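Local atomic coordinates of putative cellulase CEL6 (Mycobacterium tuberculosis, PDB entry 1UP3), a protein that probably hydrolyses internal beta-1,4-glycosidic bonds of cellulose as a family 6 endoglucanase, and is seen here with a thio-linked cello-oligosaccharide bound. Residues Asn3-Lys8 with Ala152-Val157; Pro9-Pro14 with Gln65-Met70; Ala36-Ser41 with Tyr257-Arg262; Pro71-Tyr76 with Ser111-Ile116. One frame throughout, in Å; residues are numbered along the deposited sequence.

Contact 1 (Asn3-Lys8 with Ala152-Val157); sequences NPLAGK and AAAVYV
Leu5 and Pro4 meet the inward side chains of Tyr156 and Ala154, where the N-terminal segment lies across the N-terminal end of the parallel beta/alpha barrel that glycoside hydrolases of family 6 share. The phenol end of Tyr156 and the isobutyl end of Leu5 approach from opposite directions. Leu5 CD1 lies 3.5 Å from Tyr156 OH and meets the ring obliquely, with Tyr156 CZ at 4.1 Å. Its other methyl, CD2, turns to Ala154 CB, which also receives the proline ring: Pro4 CG stands 3.9 Å from Ala154 CB. One alanine methyl is thus shared by two apolar neighbours, and no hydrogen bond joins the two segments.

The phenol oxygen is not left to these carbons, since Tyr156 OH is hydrogen-bonded to Asp255 OD2 on strand 254-258, across the barrel interior from strand 153-158. Leu5 also touches Thr114, so the N-terminal segment touches strands 113-117, 153-158 and 254-258.

What presents Pro4 and Leu5 is a type I beta turn running from Asn3 to Ala6. Its closing backbone bond is weak, but Asn3 adds an Asx turn and gives its ND2 to the carbonyl of Asp255. With CG anti to the backbone N (chi1 -176°), the Asn3 amide reaches forward so that Asn3 OD1 accepts from Leu5 N at 2.9 Å, the donor lying above the carbonyl plane.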
loop_
_atom_site.group_PDB
_atom_site.type_symbol
_atom_site.label_atom_id
_atom_site.label_comp_id
_atom_site.label_asym_id
_atom_site.label_seq_id
_atom_site.Cartn_x
_atom_site.Cartn_y
_atom_site.Cartn_z
ATOM N N ASN A 3 -14.577 -5.215 12.421
ATOM C CA ASN A 3 -13.289 -5.000 11.731
ATOM C C ASN A 3 -12.905 -6.288 11.011
ATOM O O ASN A 3 -12.649 -7.290 11.681
ATOM C CB ASN A 3 -12.269 -4.634 12.769
ATOM C CG ASN A 3 -10.919 -4.288 12.186
ATOM O OD1 ASN A 3 -10.691 -4.497 10.994
ATOM N ND2 ASN A 3 -10.038 -3.716 13.031
ATOM N N PRO A 4 -12.858 -6.292 9.679
ATOM C CA PRO A 4 -12.503 -7.503 8.927
ATOM C C PRO A 4 -11.043 -7.952 9.120
ATOM O O PRO A 4 -10.656 -9.051 8.738
ATOM C CB PRO A 4 -12.760 -7.085 7.464
ATOM C CG PRO A 4 -12.551 -5.619 7.435
ATOM C CD PRO A 4 -13.057 -5.126 8.776
ATOM N N LEU A 5 -10.222 -7.109 9.724
ATOM C CA LEU A 5 -8.795 -7.377 9.841
ATOM C C LEU A 5 -8.413 -7.961 11.196
ATOM O O LEU A 5 -7.253 -8.270 11.426
ATOM C CB LEU A 5 -7.981 -6.095 9.625
ATOM C CG LEU A 5 -8.248 -5.363 8.314
ATOM C CD1 LEU A 5 -7.225 -4.243 8.100
ATOM C CD2 LEU A 5 -8.208 -6.312 7.137
ATOM N N ALA A 6 -9.385 -8.079 12.108
ATOM C CA ALA A 6 -9.108 -8.566 13.449
ATOM C C ALA A 6 -9.257 -10.096 13.397
ATOM O O ALA A 6 -9.789 -10.635 12.451
ATOM C CB ALA A 6 -10.049 -7.917 14.443
ATOM N N GLY A 7 -8.746 -10.828 14.354
ATOM C CA GLY A 7 -9.022 -12.267 14.255
ATOM C C GLY A 7 -8.028 -13.176 13.543
ATOM O O GLY A 7 -8.027 -14.367 13.849
ATOM N N LYS A 8 -7.159 -12.684 12.651
ATOM C CA LYS A 8 -5.942 -13.474 12.415
ATOM C C LYS A 8 -4.730 -12.670 12.090
ATOM O O LYS A 8 -4.853 -11.511 11.677
ATOM C CB LYS A 8 -6.178 -14.550 11.385
ATOM C CG LYS A 8 -6.542 -14.036 10.080
ATOM C CD LYS A 8 -7.158 -15.148 9.212
ATOM C CE LYS A 8 -7.813 -14.585 7.992
ATOM N NZ LYS A 8 -9.005 -13.751 8.395
ATOM N N ALA A 152 -15.034 -11.757 0.960
ATOM C CA ALA A 152 -13.990 -11.838 1.952
ATOM C C ALA A 152 -12.815 -10.913 1.681
ATOM O O ALA A 152 -11.807 -10.970 2.403
ATOM C CB ALA A 152 -13.480 -13.292 2.074
ATOM N N ALA A 153 -12.935 -10.060 0.674
ATOM C CA ALA A 153 -11.894 -9.073 0.393
ATOM C C ALA A 153 -12.230 -7.786 1.126
ATOM O O ALA A 153 -13.314 -7.251 0.981
ATOM C CB ALA A 153 -11.779 -8.809 -1.066
ATOM N N ALA A 154 -11.293 -7.324 1.951
ATOM C CA ALA A 154 -11.378 -6.050 2.637
ATOM C C ALA A 154 -10.623 -5.061 1.783
ATOM O O ALA A 154 -9.402 -5.131 1.687
ATOM C CB ALA A 154 -10.801 -6.131 4.001
ATOM N N VAL A 155 -11.357 -4.167 1.135
ATOM C CA VAL A 155 -10.793 -3.317 0.067
ATOM C C VAL A 155 -10.640 -1.894 0.579
ATOM O O VAL A 155 -11.615 -1.304 1.073
ATOM C CB VAL A 155 -11.662 -3.359 -1.207
ATOM C CG1 VAL A 155 -11.063 -2.438 -2.301
ATOM C CG2 VAL A 155 -11.799 -4.792 -1.713
ATOM N N TYR A 156 -9.434 -1.357 0.429
ATOM C CA TYR A 156 -9.103 -0.002 0.887
ATOM C C TYR A 156 -8.552 0.757 -0.312
ATOM O O TYR A 156 -7.531 0.381 -0.891
ATOM C CB TYR A 156 -8.072 -0.007 2.033
ATOM C CG TYR A 156 -8.573 -0.716 3.275
ATOM C CD1 TYR A 156 -8.372 -2.077 3.438
ATOM C CD2 TYR A 156 -9.269 -0.043 4.276
ATOM C CE1 TYR A 156 -8.835 -2.760 4.534
ATOM C CE2 TYR A 156 -9.756 -0.752 5.390
ATOM C CZ TYR A 156 -9.547 -2.093 5.502
ATOM O OH TYR A 156 -10.005 -2.788 6.602
ATOM N N VAL A 157 -9.236 1.814 -0.718
ATOM C CA VAL A 157 -8.792 2.648 -1.837
ATOM C C VAL A 157 -7.757 3.643 -1.360
ATOM O O VAL A 157 -7.947 4.340 -0.363
ATOM C CB VAL A 157 -10.001 3.436 -2.423
ATOM C CG1 VAL A 157 -9.534 4.331 -3.523
ATOM C CG2 VAL A 157 -11.083 2.435 -2.863
#

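Contact 2 (Pro9-Pro14 with Gln65-Met70); sequences PFYVDP and QAAGAM
Phe10 and Met70 face each other in a single beta bridge, the two backbones joined by Met70 N to Pro9 O at 2.8 Å and Tyr11 N to Met70 O at 2.9 Å. The two bonds differ in approach: Met70 N lies in the carbonyl plane of Pro9, whereas Tyr11 N sits well above that of Met70. The Met70 carbonyl has further company, for Phe10 CA makes a CH...O contact with it and the Phe10 ring turns an edge to it.

Ala69 fills the angle between the chains. Its methyl points at the N-terminal segment and lies 3.7 Å from Tyr11 CA and 3.9 Å from Tyr11 CB. Swung away from its own backbone N (chi1 -177°), the Tyr11 ring runs back along the other segment and meets Ala67 obliquely, CE1 being 4.0 Å from Ala67 CB. The Tyr11 ring also stacks edge-to-face with Tyr60 of helix 50-66. On the other side of the bridge Phe10 CD1 packs at 4.1 Å on Met70 CB, while the bent methionine chain leads off toward Lys8. Pro9, exposed, sets its CD 3.6 Å from Gly68 O.

Gly68, at positive phi, ends helix 50-66 in a Schellman motif and turns the chain toward strand 72-75. The arrangement is a helix-to-strand turn of the beta/alpha barrel, clasped by the N-terminal arm beside a surface pocket where Tyr11 OH hydrogen-bonds a polyether molecule, probably from the crystallisation liquor.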
loop_
_atom_site.group_PDB
_atom_site.type_symbol
_atom_site.label_atom_id
_atom_site.label_comp_id
_atom_site.label_asym_id
_atom_site.label_seq_id
_atom_site.Cartn_x
_atom_site.Cartn_y
_atom_site.Cartn_z
ATOM N N PRO A 9 -3.554 -13.242 12.289
ATOM C CA PRO A 9 -2.360 -12.463 12.036
ATOM C C PRO A 9 -2.219 -12.134 10.561
ATOM O O PRO A 9 -2.745 -12.848 9.720
ATOM C CB PRO A 9 -1.218 -13.358 12.508
ATOM C CG PRO A 9 -1.761 -14.736 12.453
ATOM C CD PRO A 9 -3.246 -14.616 12.745
ATOM N N PHE A 10 -1.508 -11.046 10.272
ATOM C CA PHE A 10 -1.177 -10.714 8.903
ATOM C C PHE A 10 -0.067 -11.655 8.404
ATOM O O PHE A 10 0.841 -12.048 9.147
ATOM C CB PHE A 10 -0.776 -9.239 8.789
ATOM C CG PHE A 10 -1.877 -8.296 9.205
ATOM C CD1 PHE A 10 -3.029 -8.215 8.470
ATOM C CD2 PHE A 10 -1.751 -7.528 10.358
ATOM C CE1 PHE A 10 -4.061 -7.376 8.837
ATOM C CE2 PHE A 10 -2.811 -6.690 10.763
ATOM C CZ PHE A 10 -3.948 -6.626 10.011
ATOM N N TYR A 11 -0.139 -11.999 7.126
ATOM C CA TYR A 11 0.795 -12.963 6.528
ATOM C C TYR A 11 2.200 -12.420 6.348
ATOM O O TYR A 11 2.380 -11.354 5.772
ATOM C CB TYR A 11 0.244 -13.384 5.185
ATOM C CG TYR A 11 1.035 -14.440 4.426
ATOM C CD1 TYR A 11 1.355 -15.650 4.996
ATOM C CD2 TYR A 11 1.393 -14.230 3.105
ATOM C CE1 TYR A 11 2.058 -16.634 4.256
ATOM C CE2 TYR A 11 2.080 -15.167 2.399
ATOM C CZ TYR A 11 2.416 -16.372 2.978
ATOM O OH TYR A 11 3.122 -17.308 2.238
ATOM N N VAL A 12 3.181 -13.180 6.835
ATOM C CA VAL A 12 4.581 -12.890 6.603
ATOM C C VAL A 12 5.011 -13.644 5.330
ATOM O O VAL A 12 4.987 -14.889 5.295
ATOM C CB VAL A 12 5.400 -13.298 7.774
ATOM C CG1 VAL A 12 6.896 -13.083 7.469
ATOM C CG2 VAL A 12 4.974 -12.525 9.025
ATOM N N ASP A 13 5.415 -12.895 4.311
ATOM C CA ASP A 13 5.872 -13.443 3.030
ATOM C C ASP A 13 7.212 -14.158 3.256
ATOM O O ASP A 13 8.220 -13.508 3.584
ATOM C CB ASP A 13 6.050 -12.289 2.054
ATOM C CG ASP A 13 6.487 -12.735 0.671
ATOM O OD1 ASP A 13 6.830 -13.932 0.497
ATOM O OD2 ASP A 13 6.618 -11.882 -0.252
ATOM N N PRO A 14 7.258 -15.480 3.120
ATOM C CA PRO A 14 8.501 -16.215 3.411
ATOM C C PRO A 14 9.582 -16.054 2.328
ATOM O O PRO A 14 10.698 -16.531 2.542
ATOM C CB PRO A 14 8.022 -17.680 3.481
ATOM C CG PRO A 14 6.895 -17.707 2.562
ATOM C CD PRO A 14 6.169 -16.379 2.689
ATOM N N GLN A 65 -3.808 -18.459 3.586
ATOM C CA GLN A 65 -4.847 -19.288 4.234
ATOM C C GLN A 65 -4.249 -20.524 4.869
ATOM O O GLN A 65 -4.651 -20.904 5.990
ATOM C CB GLN A 65 -5.923 -19.687 3.255
ATOM C CG GLN A 65 -7.027 -20.536 3.828
ATOM C CD GLN A 65 -8.217 -20.591 2.916
ATOM O OE1 GLN A 65 -8.105 -21.129 1.825
ATOM N NE2 GLN A 65 -9.336 -19.989 3.328
ATOM N N ALA A 66 -3.301 -21.139 4.184
ATOM C CA ALA A 66 -2.602 -22.322 4.740
ATOM C C ALA A 66 -1.793 -22.005 5.986
ATOM O O ALA A 66 -1.469 -22.915 6.764
ATOM C CB ALA A 66 -1.731 -22.971 3.661
ATOM N N ALA A 67 -1.358 -20.735 6.122
ATOM C CA ALA A 67 -0.654 -20.240 7.305
ATOM C C ALA A 67 -1.573 -19.671 8.378
ATOM O O ALA A 67 -1.092 -19.203 9.394
ATOM C CB ALA A 67 0.378 -19.186 6.884
ATOM N N GLY A 68 -2.885 -19.742 8.173
ATOM C CA GLY A 68 -3.857 -19.193 9.104
ATOM C C GLY A 68 -3.786 -17.685 9.225
ATOM O O GLY A 68 -4.023 -17.136 10.301
ATOM N N ALA A 69 -3.489 -17.021 8.107
ATOM C CA ALA A 69 -3.150 -15.610 8.115
ATOM C C ALA A 69 -3.856 -14.806 7.027
ATOM O O ALA A 69 -4.258 -15.362 5.991
ATOM C CB ALA A 69 -1.630 -15.425 7.947
ATOM N N MET A 70 -3.967 -13.487 7.244
ATOM C CA MET A 70 -4.587 -12.564 6.290
ATOM C C MET A 70 -3.522 -12.002 5.338
ATOM O O MET A 70 -2.627 -11.308 5.786
ATOM C CB MET A 70 -5.262 -11.394 7.032
ATOM C CG MET A 70 -5.821 -10.303 6.143
ATOM S SD MET A 70 -7.109 -10.788 5.060
ATOM C CE MET A 70 -8.493 -10.779 6.101
#

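Contact 3 (Ala36-Ser41 with Tyr257-Arg262); sequences ANTPQS and YLWIKR
Ser41 O is gripped by one guanidinium group: Arg262 NE donates to it at 2.7 Å, and NH2 adds a weak bond at 3.2 Å. The oxygen meets the guanidinium edge, somewhat out of its plane. This joint lies where the first and last strands of the family 6 barrel, 42-44 and 254-258, come near each other without forming a direct strand pair. The arginine chain, extended from CG to NE, passes the Gln40 amide oxygen on the way to its acceptor, with Arg262 CB 3.3 Å from Gln40 OE1, and its NH1 forms a salt bridge with Asp13.

Ser41 adds a second tie, its OG donating to Ile260 O at 2.7 Å. A chi1 of 72° sets this hydroxyl between the backbone N and carbonyl carbon, where it also meets Thr74 OG1 of strand 72-75. Ile260 O has another donor, the indole NH of Trp43.

A water links the two backbones. It accepts from Trp259 N at 2.9 Å and lies within hydrogen-bonding distance of the carbonyls of Pro39 and Gln40.

The Trp259 indole packs against residues 38-40, its NE1 bonded to Ala243 O. Gln40 CG comes to the ring edge, and Gln40 NE2 bonds back to Thr38 O. Across one face, Thr38 CG2 makes a CH-pi contact, 3.5 Å from the centroid of the six-membered ring and 12° off its normal.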
loop_
_atom_site.group_PDB
_atom_site.type_symbol
_atom_site.label_atom_id
_atom_site.label_comp_id
_atom_site.label_asym_id
_atom_site.label_seq_id
_atom_site.Cartn_x
_atom_site.Cartn_y
_atom_site.Cartn_z
ATOM N N ALA A 36 12.341 -8.799 8.201
ATOM C CA ALA A 36 11.894 -9.980 7.481
ATOM C C ALA A 36 10.733 -10.709 8.117
ATOM O O ALA A 36 9.922 -11.295 7.420
ATOM C CB ALA A 36 13.044 -10.941 7.332
ATOM N N ASN A 37 10.675 -10.699 9.442
ATOM C CA ASN A 37 9.636 -11.434 10.161
ATOM C C ASN A 37 8.387 -10.581 10.450
ATOM O O ASN A 37 7.499 -11.024 11.208
ATOM C CB ASN A 37 10.209 -11.945 11.479
ATOM C CG ASN A 37 11.098 -13.144 11.300
ATOM O OD1 ASN A 37 10.829 -14.017 10.454
ATOM N ND2 ASN A 37 12.102 -13.264 12.166
ATOM N N THR A 38 8.329 -9.370 9.902
ATOM C CA THR A 38 7.156 -8.493 10.078
ATOM C C THR A 38 6.309 -8.588 8.825
ATOM O O THR A 38 6.815 -8.398 7.710
ATOM C CB THR A 38 7.615 -7.036 10.288
ATOM O OG1 THR A 38 8.530 -7.004 11.397
ATOM C CG2 THR A 38 6.487 -6.166 10.728
ATOM N N PRO A 39 5.010 -8.803 8.967
ATOM C CA PRO A 39 4.147 -8.886 7.770
ATOM C C PRO A 39 4.050 -7.560 7.010
ATOM O O PRO A 39 3.904 -6.487 7.636
ATOM C CB PRO A 39 2.778 -9.272 8.330
ATOM C CG PRO A 39 2.838 -8.959 9.762
ATOM C CD PRO A 39 4.243 -8.941 10.228
ATOM N N GLN A 40 4.118 -7.614 5.681
ATOM C CA GLN A 40 4.115 -6.378 4.889
ATOM C C GLN A 40 2.932 -6.422 3.909
ATOM O O GLN A 40 1.851 -6.784 4.309
ATOM C CB GLN A 40 5.516 -6.111 4.305
ATOM C CG GLN A 40 6.492 -5.884 5.462
ATOM C CD GLN A 40 7.956 -6.046 5.099
ATOM O OE1 GLN A 40 8.387 -5.569 4.075
ATOM N NE2 GLN A 40 8.715 -6.701 5.962
ATOM N N SER A 41 3.093 -6.004 2.672
ATOM C CA SER A 41 2.074 -6.273 1.638
ATOM C C SER A 41 2.818 -6.697 0.402
ATOM O O SER A 41 4.004 -6.352 0.223
ATOM C CB SER A 41 1.195 -5.055 1.308
ATOM O OG SER A 41 1.928 -4.085 0.569
ATOM N N TYR A 257 -3.004 -0.579 11.668
ATOM C CA TYR A 257 -1.696 -0.130 11.193
ATOM C C TYR A 257 -1.100 -1.274 10.393
ATOM O O TYR A 257 -1.112 -2.407 10.868
ATOM C CB TYR A 257 -0.755 0.236 12.349
ATOM C CG TYR A 257 -1.294 1.206 13.367
ATOM C CD1 TYR A 257 -2.262 2.118 13.049
ATOM C CD2 TYR A 257 -0.813 1.172 14.681
ATOM C CE1 TYR A 257 -2.769 3.020 14.020
ATOM C CE2 TYR A 257 -1.295 2.025 15.634
ATOM C CZ TYR A 257 -2.275 2.943 15.303
ATOM O OH TYR A 257 -2.788 3.785 16.241
ATOM N N LEU A 258 -0.680 -1.008 9.164
ATOM C CA LEU A 258 -0.077 -2.010 8.287
ATOM C C LEU A 258 1.281 -1.564 7.822
ATOM O O LEU A 258 1.571 -0.352 7.814
ATOM C CB LEU A 258 -0.944 -2.296 7.055
ATOM C CG LEU A 258 -2.367 -2.830 7.301
ATOM C CD1 LEU A 258 -3.112 -2.903 5.977
ATOM C CD2 LEU A 258 -2.336 -4.176 8.047
ATOM N N TRP A 259 2.108 -2.513 7.398
ATOM C CA TRP A 259 3.316 -2.114 6.645
ATOM C C TRP A 259 3.005 -2.375 5.176
ATOM O O TRP A 259 2.987 -3.529 4.753
ATOM C CB TRP A 259 4.552 -2.889 7.096
ATOM C CG TRP A 259 5.101 -2.448 8.411
ATOM C CD1 TRP A 259 4.505 -1.620 9.348
ATOM C CD2 TRP A 259 6.370 -2.815 8.955
ATOM N NE1 TRP A 259 5.317 -1.508 10.445
ATOM C CE2 TRP A 259 6.481 -2.192 10.218
ATOM C CE3 TRP A 259 7.437 -3.580 8.488
ATOM C CZ2 TRP A 259 7.604 -2.355 11.041
ATOM C CZ3 TRP A 259 8.574 -3.718 9.306
ATOM C CH2 TRP A 259 8.624 -3.112 10.562
ATOM N N ILE A 260 2.627 -1.328 4.456
ATOM C CA ILE A 260 2.233 -1.454 3.057
ATOM C C ILE A 260 3.473 -1.371 2.174
ATOM O O ILE A 260 3.832 -2.344 1.496
ATOM C CB ILE A 260 1.101 -0.453 2.721
ATOM C CG1 ILE A 260 -0.080 -0.731 3.652
ATOM C CG2 ILE A 260 0.701 -0.631 1.229
ATOM C CD1 ILE A 260 -1.236 0.194 3.521
ATOM N N LYS A 261 4.173 -0.246 2.223
ATOM C CA LYS A 261 5.524 -0.170 1.711
ATOM C C LYS A 261 6.394 -1.192 2.431
ATOM O O LYS A 261 6.209 -1.413 3.623
ATOM C CB LYS A 261 6.070 1.243 1.939
ATOM C CG LYS A 261 7.569 1.457 1.729
ATOM C CD LYS A 261 7.920 1.485 0.301
ATOM C CE LYS A 261 9.437 1.572 0.138
ATOM N NZ LYS A 261 9.796 1.942 -1.245
ATOM N N ARG A 262 7.318 -1.822 1.684
ATOM C CA ARG A 262 8.252 -2.788 2.244
ATOM C C ARG A 262 9.564 -2.093 2.627
ATOM O O ARG A 262 10.312 -1.660 1.742
ATOM C CB ARG A 262 8.528 -3.887 1.229
ATOM C CG ARG A 262 7.320 -4.806 0.949
ATOM C CD ARG A 262 7.645 -6.157 0.260
ATOM N NE ARG A 262 6.557 -7.121 0.459
ATOM C CZ ARG A 262 6.602 -8.459 0.216
ATOM N NH1 ARG A 262 7.678 -9.087 -0.228
ATOM N NH2 ARG A 262 5.525 -9.172 0.436
HETATM O O HOH W 1 1.408 -5.342 7.042
#

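Contact 4 (Pro71-Tyr76 with Ser111-Ile116); sequences PVLTLY and SPATII
Leu73 and Thr114 lie at the centre of a close-knit parallel pairing in which four backbone hydrogen bonds join strand 72-75 to strand 113-116. Thr114 N donates to Pro71 O, Leu73 N to Thr114 O at 2.8 Å, Ile116 N to Leu73 O at 2.8 Å, and Leu75 N to Ile116 O. All are nearly straight, and each donor lies nearly along the C=O axis. CA-H...O contacts accompany these bonds, the shortest from Ile115 CA to Leu73 O at 3.3 Å. The strand directions differ by 26°, the twist of a barrel sheet.

Leu73 and Ile115 share one face, lying side by side and pointing the same way, with their CD1 atoms 3.8 Å apart. Ile115 CG2 also comes to 3.8 Å from Leu75 CD1, the two side chains meeting at a slant. Helices 50-66 and 94-108 pack over this face. The opposite face carries Val72 beside Thr114 and Thr74 OG1 against Ile116 CB, and points into the barrel, where Thr74 OG1 is hydrogen-bonded to Ser41 OG.

The more open side is where the strands begin. Backbone bonding starts at Pro71 O; before it Pro112 and Ser111 are partly exposed, and the Pro71 ring lies against Pro112 O, with CG at 3.4 Å.

The pair frames a right-handed beta-alpha-beta crossover through helix 94-108. Backbone bonds set the register of the two strands, while hydrocarbon packing toward the helices suggests that the outer face is held mainly by burial of apolar groups.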
loop_
_atom_site.group_PDB
_atom_site.type_symbol
_atom_site.label_atom_id
_atom_site.label_comp_id
_atom_site.label_asym_id
_atom_site.label_seq_id
_atom_site.Cartn_x
_atom_site.Cartn_y
_atom_site.Cartn_z
ATOM N N PRO A 71 -3.651 -12.284 4.041
ATOM C CA PRO A 71 -2.725 -11.705 3.062
ATOM C C PRO A 71 -3.101 -10.259 2.787
ATOM O O PRO A 71 -4.275 -9.934 2.758
ATOM C CB PRO A 71 -2.937 -12.573 1.831
ATOM C CG PRO A 71 -4.315 -12.959 1.917
ATOM C CD PRO A 71 -4.667 -13.124 3.382
ATOM N N VAL A 72 -2.097 -9.440 2.530
ATOM C CA VAL A 72 -2.294 -8.036 2.127
ATOM C C VAL A 72 -1.622 -7.867 0.779
ATOM O O VAL A 72 -0.412 -8.178 0.623
ATOM C CB VAL A 72 -1.688 -7.037 3.135
ATOM C CG1 VAL A 72 -2.036 -5.640 2.743
ATOM C CG2 VAL A 72 -2.148 -7.339 4.601
ATOM N N LEU A 73 -2.424 -7.459 -0.208
ATOM C CA LEU A 73 -1.985 -7.269 -1.579
ATOM C C LEU A 73 -2.145 -5.783 -1.912
ATOM O O LEU A 73 -3.166 -5.184 -1.568
ATOM C CB LEU A 73 -2.808 -8.118 -2.543
ATOM C CG LEU A 73 -2.531 -9.615 -2.309
ATOM C CD1 LEU A 73 -3.793 -10.361 -2.461
ATOM C CD2 LEU A 73 -1.509 -10.136 -3.266
ATOM N N THR A 74 -1.155 -5.228 -2.601
ATOM C CA THR A 74 -1.205 -3.857 -3.093
ATOM C C THR A 74 -1.246 -3.837 -4.607
ATOM O O THR A 74 -0.360 -4.391 -5.240
ATOM C CB THR A 74 -0.024 -3.107 -2.573
ATOM O OG1 THR A 74 -0.096 -3.084 -1.132
ATOM C CG2 THR A 74 -0.065 -1.620 -3.030
ATOM N N LEU A 75 -2.291 -3.257 -5.175
ATOM C CA LEU A 75 -2.404 -3.163 -6.626
ATOM C C LEU A 75 -1.799 -1.850 -7.083
ATOM O O LEU A 75 -2.235 -0.788 -6.669
ATOM C CB LEU A 75 -3.878 -3.288 -7.057
ATOM C CG LEU A 75 -4.588 -4.565 -6.591
ATOM C CD1 LEU A 75 -6.008 -4.605 -7.151
ATOM C CD2 LEU A 75 -3.846 -5.843 -6.984
ATOM N N TYR A 76 -0.825 -1.910 -7.985
ATOM C CA TYR A 76 -0.078 -0.708 -8.394
ATOM C C TYR A 76 0.181 -0.765 -9.903
ATOM O O TYR A 76 1.332 -0.821 -10.352
ATOM C CB TYR A 76 1.223 -0.636 -7.572
ATOM C CG TYR A 76 2.004 0.670 -7.593
ATOM C CD1 TYR A 76 1.350 1.875 -7.384
ATOM C CD2 TYR A 76 3.377 0.672 -7.748
ATOM C CE1 TYR A 76 2.036 3.097 -7.370
ATOM C CE2 TYR A 76 4.106 1.867 -7.726
ATOM C CZ TYR A 76 3.436 3.070 -7.511
ATOM O OH TYR A 76 4.152 4.265 -7.505
ATOM N N SER A 111 -11.797 -15.957 -1.364
ATOM C CA SER A 111 -10.764 -16.081 -0.338
ATOM C C SER A 111 -10.526 -14.788 0.429
ATOM O O SER A 111 -10.697 -13.678 -0.124
ATOM C CB SER A 111 -9.468 -16.564 -0.950
ATOM O OG SER A 111 -9.696 -17.796 -1.618
ATOM N N PRO A 112 -10.133 -14.909 1.710
ATOM C CA PRO A 112 -9.823 -13.717 2.510
ATOM C C PRO A 112 -8.619 -12.976 1.947
ATOM O O PRO A 112 -7.618 -13.591 1.579
ATOM C CB PRO A 112 -9.462 -14.288 3.879
ATOM C CG PRO A 112 -10.101 -15.575 3.898
ATOM C CD PRO A 112 -9.990 -16.130 2.531
ATOM N N ALA A 113 -8.728 -11.658 1.850
ATOM C CA ALA A 113 -7.603 -10.828 1.428
ATOM C C ALA A 113 -7.876 -9.391 1.843
ATOM O O ALA A 113 -9.033 -8.964 1.913
ATOM C CB ALA A 113 -7.347 -10.907 -0.104
ATOM N N THR A 114 -6.807 -8.668 2.093
ATOM C CA THR A 114 -6.832 -7.225 2.252
ATOM C C THR A 114 -6.195 -6.628 0.997
ATOM O O THR A 114 -5.127 -7.086 0.583
ATOM C CB THR A 114 -6.041 -6.874 3.492
ATOM O OG1 THR A 114 -6.664 -7.435 4.647
ATOM C CG2 THR A 114 -5.980 -5.339 3.739
ATOM N N ILE A 115 -6.900 -5.711 0.331
ATOM C CA ILE A 115 -6.447 -5.158 -0.941
ATOM C C ILE A 115 -6.310 -3.666 -0.797
ATOM O O ILE A 115 -7.273 -3.007 -0.426
ATOM C CB ILE A 115 -7.404 -5.473 -2.099
ATOM C CG1 ILE A 115 -7.804 -6.960 -2.114
ATOM C CG2 ILE A 115 -6.770 -5.042 -3.440
ATOM C CD1 ILE A 115 -6.682 -7.939 -2.334
ATOM N N ILE A 116 -5.110 -3.169 -1.077
ATOM C CA ILE A 116 -4.806 -1.743 -1.118
ATOM C C ILE A 116 -4.830 -1.340 -2.610
ATOM O O ILE A 116 -4.008 -1.794 -3.409
ATOM C CB ILE A 116 -3.454 -1.445 -0.514
ATOM C CG1 ILE A 116 -3.288 -2.064 0.896
ATOM C CG2 ILE A 116 -3.188 0.066 -0.555
ATOM C CD1 ILE A 116 -4.292 -1.547 1.867
#

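Overall arrangement
From the N terminus, residues 3-8 close a long loop at strand 153-158 (contact 1), and residues 9-14 immediately close a shorter one at the end of helix 50-66 (contact 2), nested within the first. Residues 36-41 then reach far ahead to 257-262 (contact 3), a closure that crosses both contacts 1 and 2. Contact 4, pairing 71-76 with 111-116, follows contact 2 in series and is nested inside the loops of contacts 1 and 3. Probable backbone hydrogen bonds from Ala154 and Tyr156 to strand 113-117 join contacts 1 and 4. Through Asp13 and Arg262, the N-terminal arm joins strand 153-158 and the turn after helix 50-66 to the loop after strand 254-258.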